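Local structure of Ras GTPase-activating-like protein IQGAP2 (Homo sapiens, 4EZA) at residues Asp52-Glu57 against Asp63-Phe68; Met94-Phe97 against Lys101-Val104; Val22-Ala27 against Ile108-Lys113; Lys28-Gly33 against Asn44-Val49. The protein is a Ras GTPase-activating-like protein whose atypical phosphoinositide-binding domain, with a pseudo C2 fold, probably recognises membrane phosphoinositides. One frame throughout, in Å; residues are numbered along the deposited sequence.

Interaction 1. Residues Asp52-Glu57 against Asp63-Phe68; sequences DIIATE and DVRSKF
Asp52-Ile54 and Asp63-Arg65 pair as antiparallel strands whose short axes come within 4.8 Å, with backbone bonds linking Asp52 to Arg65 and Ile54 to Asp63 in both directions, while Ile53 and Val64 face each other as the non-hydrogen-bonded pair between them. On the face carrying Asp52, Ile54, Asp63, Arg65 and Lys67, charge and hydrocarbon are interleaved. Lys67 keeps an extended chain and brings NZ to 3.1 Å from Asp52 OD2, a salt bridge on the syn side but tilted out of the carboxylate plane. The other oxygen, OD1, is buried without a polar partner in the model, so within this contact the carboxylate is gripped through OD2. Arg65 grips Asp63 of its own strand side-on: NE reaches OD1 at 3.0 Å from above the carboxylate plane and NH2 reaches OD2, with both oxygens close to the guanidinium plane. The bend at chi2 of Arg65 (-79°) folds the guanidinium back over the strand to make this fork. Ile54 lays CD1 over one face of that guanidinium, toward its rim, and also touches Arg65 CG at 3.7 Å. NH1 is taken by a second salt bridge, to Glu72 on strand 71-79. Thr56 sets its methyl CG2 against Asp63 CB, while its hydroxyl bonds to the Ile61 carbonyl. The reverse face is mainly apolar: Ile53 CD1 sits in the fork of Val64, 3.6 Å from CG2, and Val64 packs on to Phe97. One charged face and one mostly apolar face mark the two strands as an amphipathic beta hairpin in the four-stranded antiparallel sheet of the pseudo C2 fold.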
loop_
_atom_site.group_PDB
_atom_site.type_symbol
_atom_site.label_atom_id
_atom_site.label_comp_id
_atom_site.label_asym_id
_atom_site.label_seq_id
_atom_site.Cartn_x
_atom_site.Cartn_y
_atom_site.Cartn_z
ATOM N N ASP A 52 4.715 -4.129 4.519
ATOM C CA ASP A 52 4.640 -5.593 4.559
ATOM C C ASP A 52 3.236 -5.975 4.139
ATOM O O ASP A 52 2.269 -5.446 4.701
ATOM C CB ASP A 52 4.866 -6.150 5.981
ATOM C CG ASP A 52 6.306 -6.008 6.469
ATOM O OD1 ASP A 52 7.182 -5.526 5.712
ATOM O OD2 ASP A 52 6.562 -6.396 7.638
ATOM N N ILE A 53 3.120 -6.882 3.170
ATOM C CA ILE A 53 1.817 -7.351 2.711
ATOM C C ILE A 53 1.635 -8.787 3.133
ATOM O O ILE A 53 2.416 -9.646 2.742
ATOM C CB ILE A 53 1.678 -7.314 1.185
ATOM C CG1 ILE A 53 2.139 -5.977 0.589
ATOM C CG2 ILE A 53 0.251 -7.711 0.776
ATOM C CD1 ILE A 53 1.378 -4.772 0.991
ATOM N N ILE A 54 0.594 -9.051 3.912
ATOM C CA ILE A 54 0.363 -10.393 4.440
ATOM C C ILE A 54 -1.040 -10.877 4.072
ATOM O O ILE A 54 -2.025 -10.154 4.261
ATOM C CB ILE A 54 0.569 -10.432 5.975
ATOM C CG1 ILE A 54 1.579 -9.356 6.413
ATOM C CG2 ILE A 54 1.033 -11.818 6.412
ATOM C CD1 ILE A 54 1.271 -8.680 7.752
ATOM N N ALA A 55 -1.120 -12.083 3.503
ATOM C CA ALA A 55 -2.401 -12.752 3.279
ATOM C C ALA A 55 -3.049 -13.040 4.622
ATOM O O ALA A 55 -2.365 -13.401 5.586
ATOM C CB ALA A 55 -2.207 -14.061 2.506
ATOM N N THR A 56 -4.363 -12.854 4.691
ATOM C CA THR A 56 -5.096 -13.232 5.892
ATOM C C THR A 56 -5.770 -14.587 5.662
ATOM O O THR A 56 -5.722 -15.137 4.555
ATOM C CB THR A 56 -6.143 -12.172 6.307
ATOM O OG1 THR A 56 -7.244 -12.178 5.387
ATOM C CG2 THR A 56 -5.529 -10.782 6.357
ATOM N N GLU A 57 -6.402 -15.107 6.704
ATOM C CA GLU A 57 -7.187 -16.333 6.598
ATOM C C GLU A 57 -8.333 -16.197 5.589
ATOM O O GLU A 57 -8.712 -17.178 4.941
ATOM C CB GLU A 57 -7.712 -16.770 7.978
ATOM C CG GLU A 57 -8.720 -15.804 8.646
ATOM C CD GLU A 57 -8.070 -14.762 9.561
ATOM O OE1 GLU A 57 -7.015 -14.182 9.201
ATOM O OE2 GLU A 57 -8.630 -14.514 10.655
ATOM N N ASP A 63 -3.597 -7.797 4.646
ATOM C CA ASP A 63 -3.162 -7.081 5.824
ATOM C C ASP A 63 -1.920 -6.317 5.374
ATOM O O ASP A 63 -0.937 -6.942 4.981
ATOM C CB ASP A 63 -2.822 -8.142 6.890
ATOM C CG ASP A 63 -2.565 -7.580 8.257
ATOM O OD1 ASP A 63 -2.399 -6.356 8.429
ATOM O OD2 ASP A 63 -2.497 -8.417 9.187
ATOM N N VAL A 64 -1.975 -4.987 5.375
ATOM C CA VAL A 64 -0.827 -4.172 4.984
ATOM C C VAL A 64 -0.304 -3.411 6.187
ATOM O O VAL A 64 -1.046 -2.667 6.826
ATOM C CB VAL A 64 -1.147 -3.167 3.838
ATOM C CG1 VAL A 64 0.090 -2.328 3.484
ATOM C CG2 VAL A 64 -1.684 -3.905 2.615
ATOM N N ARG A 65 0.980 -3.597 6.491
ATOM C CA ARG A 65 1.625 -2.891 7.615
ATOM C C ARG A 65 2.588 -1.832 7.102
ATOM O O ARG A 65 3.357 -2.084 6.164
ATOM C CB ARG A 65 2.406 -3.876 8.475
ATOM C CG ARG A 65 1.657 -5.138 8.861
ATOM C CD ARG A 65 0.708 -4.891 10.002
ATOM N NE ARG A 65 -0.082 -6.080 10.310
ATOM C CZ ARG A 65 0.219 -6.962 11.258
ATOM N NH1 ARG A 65 1.298 -6.801 12.011
ATOM N NH2 ARG A 65 -0.568 -8.012 11.456
ATOM N N SER A 66 2.524 -0.644 7.699
ATOM C CA SER A 66 3.419 0.463 7.374
ATOM C C SER A 66 4.469 0.550 8.460
ATOM O O SER A 66 4.132 0.687 9.646
ATOM C CB SER A 66 2.614 1.770 7.288
ATOM O OG SER A 66 3.441 2.900 7.041
ATOM N N LYS A 67 5.733 0.457 8.055
ATOM C CA LYS A 67 6.870 0.569 8.986
ATOM C C LYS A 67 7.765 1.754 8.687
ATOM O O LYS A 67 7.907 2.179 7.550
ATOM C CB LYS A 67 7.708 -0.700 8.981
ATOM C CG LYS A 67 6.922 -1.954 9.304
ATOM C CD LYS A 67 7.908 -3.092 9.477
ATOM C CE LYS A 67 7.302 -4.261 10.201
ATOM N NZ LYS A 67 8.200 -5.445 10.090
ATOM N N PHE A 68 8.363 2.297 9.735
ATOM C CA PHE A 68 9.346 3.349 9.593
ATOM C C PHE A 68 10.540 2.908 10.411
ATOM O O PHE A 68 10.428 2.669 11.616
ATOM C CB PHE A 68 8.805 4.698 10.091
ATOM C CG PHE A 68 9.817 5.794 10.056
ATOM C CD1 PHE A 68 10.233 6.325 8.838
ATOM C CD2 PHE A 68 10.389 6.280 11.232
ATOM C CE1 PHE A 68 11.190 7.354 8.786
ATOM C CE2 PHE A 68 11.353 7.304 11.183
ATOM C CZ PHE A 68 11.749 7.831 9.963
#

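Interaction 2. Residues Met94-Phe97 against Lys101-Val104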
loop_
_atom_site.group_PDB
_atom_site.type_symbol
_atom_site.label_atom_id
_atom_site.label_comp_id
_atom_site.label_asym_id
_atom_site.label_seq_id
_atom_site.Cartn_x
_atom_site.Cartn_y
_atom_site.Cartn_z
ATOM N N MET A 94 -6.143 6.519 -3.615
ATOM C CA MET A 94 -6.702 6.416 -2.286
ATOM C C MET A 94 -5.632 6.619 -1.240
ATOM O O MET A 94 -4.458 6.321 -1.479
ATOM C CB MET A 94 -7.372 5.058 -2.109
ATOM C CG MET A 94 -6.449 3.894 -2.226
ATOM S SD MET A 94 -7.306 2.328 -2.071
ATOM C CE MET A 94 -8.083 2.551 -0.573
ATOM N N LYS A 95 -6.026 7.144 -0.087
ATOM C CA LYS A 95 -5.125 7.284 1.058
ATOM C C LYS A 95 -5.175 5.990 1.861
ATOM O O LYS A 95 -6.045 5.829 2.722
ATOM C CB LYS A 95 -5.532 8.481 1.925
ATOM C CG LYS A 95 -5.344 9.831 1.252
ATOM C CD LYS A 95 -3.883 10.154 0.957
ATOM C CE LYS A 95 -3.135 10.715 2.155
ATOM N NZ LYS A 95 -3.318 12.183 2.398
ATOM N N MET A 96 -4.281 5.056 1.525
ATOM C CA MET A 96 -4.227 3.726 2.131
ATOM C C MET A 96 -3.887 3.833 3.619
ATOM O O MET A 96 -4.398 3.050 4.446
ATOM C CB MET A 96 -3.195 2.871 1.383
ATOM C CG MET A 96 -2.907 1.486 1.953
ATOM S SD MET A 96 -1.746 0.576 0.928
ATOM C CE MET A 96 -0.204 1.373 1.319
ATOM N N PHE A 97 -3.057 4.815 3.946
ATOM C CA PHE A 97 -2.851 5.267 5.315
ATOM C C PHE A 97 -3.058 6.769 5.328
ATOM O O PHE A 97 -3.140 7.388 4.274
ATOM C CB PHE A 97 -1.454 4.909 5.823
ATOM C CG PHE A 97 -1.203 3.430 5.891
ATOM C CD1 PHE A 97 -1.765 2.665 6.917
ATOM C CD2 PHE A 97 -0.424 2.791 4.940
ATOM C CE1 PHE A 97 -1.524 1.297 6.994
ATOM C CE2 PHE A 97 -0.200 1.401 5.003
ATOM C CZ PHE A 97 -0.749 0.667 6.042
ATOM N N LYS A 101 -0.561 8.043 -0.057
ATOM C CA LYS A 101 -1.433 8.018 -1.226
ATOM C C LYS A 101 -0.951 6.985 -2.224
ATOM O O LYS A 101 0.225 6.993 -2.603
ATOM C CB LYS A 101 -1.483 9.395 -1.876
ATOM C CG LYS A 101 -2.587 9.550 -2.881
ATOM C CD LYS A 101 -2.626 11.012 -3.323
ATOM C CE LYS A 101 -3.650 11.252 -4.414
ATOM N NZ LYS A 101 -3.325 12.493 -5.206
ATOM N N VAL A 102 -1.870 6.135 -2.670
ATOM C CA VAL A 102 -1.570 5.027 -3.584
ATOM C C VAL A 102 -2.503 4.985 -4.778
ATOM O O VAL A 102 -3.620 5.522 -4.749
ATOM C CB VAL A 102 -1.563 3.623 -2.898
ATOM C CG1 VAL A 102 -0.533 3.571 -1.764
ATOM C CG2 VAL A 102 -2.952 3.237 -2.409
ATOM N N ASN A 103 -2.038 4.349 -5.847
ATOM C CA ASN A 103 -2.844 4.133 -7.056
ATOM C C ASN A 103 -3.625 2.815 -6.926
ATOM O O ASN A 103 -3.024 1.759 -6.710
ATOM C CB ASN A 103 -1.919 4.152 -8.281
ATOM C CG ASN A 103 -2.673 3.896 -9.573
ATOM O OD1 ASN A 103 -3.049 2.759 -9.876
ATOM N ND2 ASN A 103 -2.967 4.967 -10.319
ATOM N N VAL A 104 -4.952 2.888 -7.062
ATOM C CA VAL A 104 -5.842 1.729 -6.876
ATOM C C VAL A 104 -5.524 0.583 -7.831
ATOM O O VAL A 104 -5.311 -0.563 -7.393
ATOM C CB VAL A 104 -7.341 2.150 -6.969
ATOM C CG1 VAL A 104 -8.256 0.921 -6.975
ATOM C CG2 VAL A 104 -7.705 3.073 -5.817
#
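Met94 overlaps Val102 with its CG, which lies 3.6 Å from the CG2 methyl as the two side chains pass at a slant. A chi1 of 62° sets Met94 CG between its own backbone N and carbonyl carbon, and the chain then carries SD to Val104 CG2 at 3.8 Å, where the second strand gives way to helix 104-112. Met96 comes to Val102 at about a right angle: Val102 CG1 meets Met96 CE at 3.8 Å, while CG2 lies between Met94 CG and Met96 CB. Cutting Val102 back to an alanine is likely to open a gap beside Met96 CE and Met94 CG, which now rest on its methyls. Met94, Met96 and Val102 belong to the beta hairpin of strands 93-97 and 100-103, and a classic beta bulge sits next to its turn, where Met96 and Phe97 both face Val100. Met94 and Val102 form a hydrogen-bonded antiparallel pair; Val102 N reaches Met94 O at 2.9 Å, and the return bond from Met94 N to Val102 O is of the same length. The opposite face carries two lysines. Lys95 is bent at three successive torsions, and Lys95 CD lies 3.8 Å from Lys101 CB. Hydrocarbon meets hydrocarbon there, while the ammonium group of Lys95 makes a salt bridge with Asp39.

Interaction 3. Residues Val22-Ala27 against Ile108-Lys113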
loop_
_atom_site.group_PDB
_atom_site.type_symbol
_atom_site.label_atom_id
_atom_site.label_comp_id
_atom_site.label_asym_id
_atom_site.label_seq_id
_atom_site.Cartn_x
_atom_site.Cartn_y
_atom_site.Cartn_z
ATOM N N VAL A 22 5.343 -10.284 2.109
ATOM C CA VAL A 22 6.095 -9.721 1.012
ATOM C C VAL A 22 6.344 -8.259 1.382
ATOM O O VAL A 22 5.414 -7.545 1.767
ATOM C CB VAL A 22 5.296 -9.810 -0.294
ATOM C CG1 VAL A 22 6.155 -9.371 -1.471
ATOM C CG2 VAL A 22 4.785 -11.242 -0.501
ATOM N N LYS A 23 7.594 -7.824 1.276
ATOM C CA LYS A 23 7.991 -6.471 1.694
ATOM C C LYS A 23 8.382 -5.604 0.508
ATOM O O LYS A 23 9.051 -6.075 -0.419
ATOM C CB LYS A 23 9.169 -6.530 2.683
ATOM C CG LYS A 23 8.917 -7.413 3.900
ATOM C CD LYS A 23 10.128 -7.460 4.830
ATOM C CE LYS A 23 10.118 -8.737 5.664
ATOM N NZ LYS A 23 11.341 -8.887 6.518
ATOM N N TYR A 24 7.972 -4.332 0.553
ATOM C CA TYR A 24 8.378 -3.326 -0.435
ATOM C C TYR A 24 8.776 -2.057 0.279
ATOM O O TYR A 24 8.113 -1.651 1.218
ATOM C CB TYR A 24 7.230 -2.997 -1.401
ATOM C CG TYR A 24 6.687 -4.185 -2.151
ATOM C CD1 TYR A 24 7.265 -4.578 -3.361
ATOM C CD2 TYR A 24 5.622 -4.921 -1.648
ATOM C CE1 TYR A 24 6.784 -5.669 -4.060
ATOM C CE2 TYR A 24 5.131 -6.043 -2.346
ATOM C CZ TYR A 24 5.719 -6.392 -3.544
ATOM O OH TYR A 24 5.260 -7.479 -4.254
ATOM N N THR A 25 9.840 -1.410 -0.164
ATOM C CA THR A 25 10.116 -0.061 0.341
ATOM C C THR A 25 9.201 0.934 -0.351
ATOM O O THR A 25 8.699 0.687 -1.483
ATOM C CB THR A 25 11.565 0.413 0.112
ATOM O OG1 THR A 25 11.793 0.569 -1.293
ATOM C CG2 THR A 25 12.572 -0.573 0.716
ATOM N N ALA A 26 8.990 2.077 0.304
ATOM C CA ALA A 26 8.216 3.148 -0.317
ATOM C C ALA A 26 8.914 3.641 -1.574
ATOM O O ALA A 26 8.251 3.998 -2.560
ATOM C CB ALA A 26 8.003 4.263 0.660
ATOM N N ALA A 27 10.246 3.658 -1.555
ATOM C CA ALA A 27 10.987 4.069 -2.744
ATOM C C ALA A 27 10.663 3.184 -3.957
ATOM O O ALA A 27 10.410 3.686 -5.062
ATOM C CB ALA A 27 12.479 4.091 -2.456
ATOM N N ILE A 108 -4.070 -3.061 -6.696
ATOM C CA ILE A 108 -4.754 -4.334 -6.945
ATOM C C ILE A 108 -3.758 -5.339 -7.530
ATOM O O ILE A 108 -3.668 -6.492 -7.062
ATOM C CB ILE A 108 -5.969 -4.132 -7.853
ATOM C CG1 ILE A 108 -7.061 -3.350 -7.122
ATOM C CG2 ILE A 108 -6.530 -5.499 -8.296
ATOM C CD1 ILE A 108 -8.127 -2.805 -8.035
ATOM N N TYR A 109 -2.979 -4.893 -8.514
ATOM C CA TYR A 109 -1.984 -5.768 -9.150
ATOM C C TYR A 109 -0.907 -6.201 -8.151
ATOM O O TYR A 109 -0.515 -7.372 -8.126
ATOM C CB TYR A 109 -1.357 -5.062 -10.366
ATOM C CG TYR A 109 -0.181 -5.792 -11.023
ATOM C CD1 TYR A 109 -0.406 -6.741 -12.016
ATOM C CD2 TYR A 109 1.149 -5.536 -10.647
ATOM C CE1 TYR A 109 0.649 -7.425 -12.629
ATOM C CE2 TYR A 109 2.207 -6.221 -11.250
ATOM C CZ TYR A 109 1.948 -7.157 -12.239
ATOM O OH TYR A 109 2.983 -7.844 -12.851
ATOM N N LEU A 110 -0.410 -5.256 -7.358
ATOM C CA LEU A 110 0.595 -5.564 -6.344
ATOM C C LEU A 110 0.101 -6.658 -5.388
ATOM O O LEU A 110 0.849 -7.590 -5.049
ATOM C CB LEU A 110 0.965 -4.308 -5.568
ATOM C CG LEU A 110 2.163 -4.433 -4.634
ATOM C CD1 LEU A 110 3.416 -4.363 -5.443
ATOM C CD2 LEU A 110 2.142 -3.342 -3.601
ATOM N N LEU A 111 -1.152 -6.543 -4.951
ATOM C CA LEU A 111 -1.714 -7.483 -3.968
ATOM C C LEU A 111 -1.920 -8.853 -4.590
ATOM O O LEU A 111 -1.837 -9.864 -3.882
ATOM C CB LEU A 111 -3.031 -6.952 -3.402
ATOM C CG LEU A 111 -2.910 -5.694 -2.541
ATOM C CD1 LEU A 111 -4.264 -5.193 -2.168
ATOM C CD2 LEU A 111 -2.065 -5.945 -1.293
ATOM N N ASN A 112 -2.143 -8.891 -5.905
ATOM C CA ASN A 112 -2.616 -10.102 -6.599
ATOM C C ASN A 112 -1.695 -10.811 -7.609
ATOM O O ASN A 112 -1.996 -11.934 -8.027
ATOM C CB ASN A 112 -3.938 -9.789 -7.286
ATOM C CG ASN A 112 -5.045 -9.549 -6.296
ATOM O OD1 ASN A 112 -5.628 -10.488 -5.775
ATOM N ND2 ASN A 112 -5.305 -8.294 -5.990
ATOM N N LYS A 113 -0.604 -10.160 -8.011
ATOM C CA LYS A 113 0.293 -10.695 -9.043
ATOM C C LYS A 113 0.881 -12.068 -8.669
ATOM O O LYS A 113 1.017 -12.391 -7.481
ATOM C CB LYS A 113 1.410 -9.688 -9.366
ATOM C CG LYS A 113 2.334 -9.357 -8.193
ATOM C CD LYS A 113 3.520 -8.518 -8.640
ATOM C CE LYS A 113 4.507 -8.316 -7.500
ATOM N NZ LYS A 113 5.691 -7.526 -7.944
HETATM O O HOH W 1 2.689 -8.446 -3.141
#
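Tyr24 and Leu110 run antiparallel and overlap, the leucine methyl CD1 lying over one face of the phenol ring. CD1 stands 3.9 Å from the ring centroid and 23° off the ring normal, a CH-pi contact displaced toward the phenolic rim; the nearest ring atom is CZ, at 3.6 Å. Leu110 gets there because its CG lies anti to the backbone N (chi1 -170°), which swings the isobutyl end out from the helix toward the strand. Lys113 and Tyr24 reach toward each other, and the extended lysine sets CE 3.4 Å from Tyr24 OH; this is a touch between a methylene and an oxygen. The contact pins the last turn of the C-terminal helix 104-112 to strand 22-25, an outermost strand of the four-stranded sheet, and Leu111 on the same turn packs against Ile53 of the adjoining strand. Leu29 and Lys32 of helix 26-32 touch both Tyr24 and Leu110. The polar link is a single water lying in the plane of the phenol ring at its hydroxyl edge. It is 3.0 Å from Tyr24 OH and donates to Leu110 O at 2.8 Å, bridging the hydroxyl to the helix carbonyl. A leucine in place of Tyr24 would probably cost the water its hydroxyl partner and deprive Leu110 CD1 of the flat surface it covers. Inside the helix turn, Asn112 folds its side chain back, and ND2 bonds to Ile108 O at 2.7 Å.

Interaction 4. Residues Lys28-Gly33 against Asn44-Val49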
loop_
_atom_site.group_PDB
_atom_site.type_symbol
_atom_site.label_atom_id
_atom_site.label_comp_id
_atom_site.label_asym_id
_atom_site.label_seq_id
_atom_site.Cartn_x
_atom_site.Cartn_y
_atom_site.Cartn_z
ATOM N N LYS A 28 10.643 1.866 -3.762
ATOM C CA LYS A 28 10.307 0.933 -4.831
ATOM C C LYS A 28 8.856 1.117 -5.307
ATOM O O LYS A 28 8.601 1.169 -6.533
ATOM C CB LYS A 28 10.579 -0.511 -4.374
ATOM C CG LYS A 28 10.108 -1.590 -5.306
ATOM C CD LYS A 28 10.827 -1.555 -6.645
ATOM C CE LYS A 28 12.233 -2.075 -6.557
ATOM N NZ LYS A 28 12.764 -2.273 -7.928
ATOM N N LEU A 29 7.929 1.265 -4.363
ATOM C CA LEU A 29 6.540 1.473 -4.757
ATOM C C LEU A 29 6.348 2.789 -5.531
ATOM O O LEU A 29 5.511 2.873 -6.421
ATOM C CB LEU A 29 5.608 1.415 -3.534
ATOM C CG LEU A 29 5.539 0.041 -2.863
ATOM C CD1 LEU A 29 4.406 0.122 -1.881
ATOM C CD2 LEU A 29 5.310 -1.085 -3.861
ATOM N N HIS A 30 7.108 3.821 -5.161
ATOM C CA HIS A 30 7.053 5.129 -5.818
ATOM C C HIS A 30 7.585 4.993 -7.257
ATOM O O HIS A 30 6.944 5.445 -8.195
ATOM C CB HIS A 30 7.902 6.073 -4.973
ATOM C CG HIS A 30 7.793 7.535 -5.303
ATOM N ND1 HIS A 30 6.610 8.194 -5.574
ATOM C CD2 HIS A 30 8.751 8.489 -5.274
ATOM C CE1 HIS A 30 6.860 9.484 -5.750
ATOM N NE2 HIS A 30 8.151 9.682 -5.586
ATOM N N GLU A 31 8.737 4.343 -7.424
ATOM C CA GLU A 31 9.251 4.032 -8.761
ATOM C C GLU A 31 8.248 3.308 -9.651
ATOM O O GLU A 31 8.075 3.663 -10.820
ATOM C CB GLU A 31 10.527 3.203 -8.630
ATOM C CG GLU A 31 11.729 4.014 -8.229
ATOM C CD GLU A 31 12.805 3.160 -7.581
ATOM O OE1 GLU A 31 12.800 1.925 -7.805
ATOM O OE2 GLU A 31 13.667 3.726 -6.864
ATOM N N LYS A 32 7.550 2.329 -9.075
ATOM C CA LYS A 32 6.579 1.502 -9.806
ATOM C C LYS A 32 5.290 2.229 -10.126
ATOM O O LYS A 32 4.515 1.790 -10.968
ATOM C CB LYS A 32 6.186 0.298 -8.947
ATOM C CG LYS A 32 7.203 -0.810 -8.839
ATOM C CD LYS A 32 6.594 -1.913 -7.998
ATOM C CE LYS A 32 7.515 -3.119 -7.947
ATOM N NZ LYS A 32 6.856 -4.312 -7.335
ATOM N N GLY A 33 5.023 3.302 -9.401
ATOM C CA GLY A 33 3.775 4.053 -9.575
ATOM C C GLY A 33 2.655 3.657 -8.641
ATOM O O GLY A 33 1.577 4.243 -8.673
ATOM N N ASN A 44 13.640 11.664 -0.612
ATOM C CA ASN A 44 14.890 10.949 -0.408
ATOM C C ASN A 44 14.896 10.062 0.843
ATOM O O ASN A 44 15.848 9.309 1.075
ATOM C CB ASN A 44 16.118 11.897 -0.463
ATOM C CG ASN A 44 16.238 12.817 0.752
ATOM O OD1 ASN A 44 15.326 12.946 1.572
ATOM N ND2 ASN A 44 17.378 13.491 0.852
ATOM N N GLN A 45 13.825 10.141 1.629
ATOM C CA GLN A 45 13.678 9.330 2.844
ATOM C C GLN A 45 12.741 8.130 2.649
ATOM O O GLN A 45 12.486 7.362 3.587
ATOM C CB GLN A 45 13.222 10.207 4.023
ATOM C CG GLN A 45 14.250 11.276 4.439
ATOM C CD GLN A 45 15.509 10.685 5.068
ATOM O OE1 GLN A 45 15.439 9.899 6.010
ATOM N NE2 GLN A 45 16.674 11.069 4.539
ATOM N N PHE A 46 12.249 7.953 1.422
ATOM C CA PHE A 46 11.294 6.884 1.144
ATOM C C PHE A 46 11.858 5.476 1.369
ATOM O O PHE A 46 11.102 4.552 1.643
ATOM C CB PHE A 46 10.742 7.006 -0.284
ATOM C CG PHE A 46 9.633 8.024 -0.443
ATOM C CD1 PHE A 46 9.377 9.007 0.514
ATOM C CD2 PHE A 46 8.855 8.002 -1.598
ATOM C CE1 PHE A 46 8.358 9.937 0.334
ATOM C CE2 PHE A 46 7.848 8.922 -1.792
ATOM C CZ PHE A 46 7.604 9.906 -0.833
ATOM N N LYS A 47 13.177 5.315 1.250
ATOM C CA LYS A 47 13.840 4.028 1.541
ATOM C C LYS A 47 13.629 3.571 2.987
ATOM O O LYS A 47 13.736 2.374 3.286
ATOM C CB LYS A 47 15.344 4.121 1.244
ATOM C CG LYS A 47 16.074 5.125 2.122
ATOM C CD LYS A 47 17.545 5.230 1.806
ATOM C CE LYS A 47 18.174 6.345 2.651
ATOM N NZ LYS A 47 19.580 6.662 2.243
ATOM N N ASN A 48 13.309 4.518 3.873
ATOM C CA ASN A 48 13.156 4.239 5.308
ATOM C C ASN A 48 11.761 3.794 5.728
ATOM O O ASN A 48 11.520 3.437 6.896
ATOM C CB ASN A 48 13.593 5.460 6.106
ATOM C CG ASN A 48 15.087 5.687 6.017
ATOM O OD1 ASN A 48 15.846 4.733 5.834
ATOM N ND2 ASN A 48 15.521 6.935 6.157
ATOM N N VAL A 49 10.833 3.836 4.782
ATOM C CA VAL A 49 9.491 3.302 4.973
ATOM C C VAL A 49 9.359 2.006 4.207
ATOM O O VAL A 49 9.752 1.922 3.031
ATOM C CB VAL A 49 8.408 4.312 4.508
ATOM C CG1 VAL A 49 7.044 3.664 4.458
ATOM C CG2 VAL A 49 8.411 5.530 5.431
#
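His30 and Phe46 meet as a T-shaped pair, the edge of the phenylalanine directed at the face of the imidazole. Phe46 CE2 stands 3.6 Å above the plane of the His30 ring, over its centre, and the same atom is 3.6 Å from His30 CD2. The neighbouring ring carbon Phe46 CD2 lies a little farther along, 3.7 Å from His30 CD2. With centroids 5.0 Å apart and planes inclined at 64°, the rings stand well short of parallel yet not quite perpendicular. The side chains themselves run at a slant to each other. His30 places CG anti to its own backbone N (chi1 -169°), which carries the imidazole out from helix 26-32 toward the 3-10 segment that bears Phe46. In the next shell, His30 ND1 is hydrogen-bonded to the carbonyl of Leu35, and this probably limits how far the ring can turn. Phe46 is buried among Leu35 and Ile38 of strand 35-38, Leu41, and Ala26 and Ala27 at the start of helix 26-32. Farther out, the histidine's helix closes in a Schellman motif: Gly33, at positive phi (94°), sends its N back to His30 O at 3.1 Å and, more weakly, to Leu29 O. On the other side, Asn48 N and Val49 N bond back to Gln45 O and Phe46 O, holding the 3-10 turn in shape before strand 49-55 begins. The pair across the contact is carried by C-H against pi cloud, through dispersion and weak electrostatics, while the bond to the Leu35 carbonyl, which can only accept, implies that His30 ND1 carries a proton.

Overall arrangement
Interactions 1 and 3 share the four-stranded sheet: their centres are about 10 Å apart, and Ile53 N lies 2.8 Å from Val22 O, a probable hydrogen bond between adjacent strands. Interaction 2 lies on the other side of the chain's centre from both, yet it reaches interaction 1 through Phe97, whose CZ is 3.4 Å from Val64 O. Interactions 3 and 4 both use helix 26-32, with Ala26 N 2.8 Å from Val49 O, and Lys113 NZ and Lys32 NZ, like charges, 3.5 Å apart. Along the chain, 22-27 with 108-113 encloses the other three. Which residues meet the phosphoinositide is not established by these contacts.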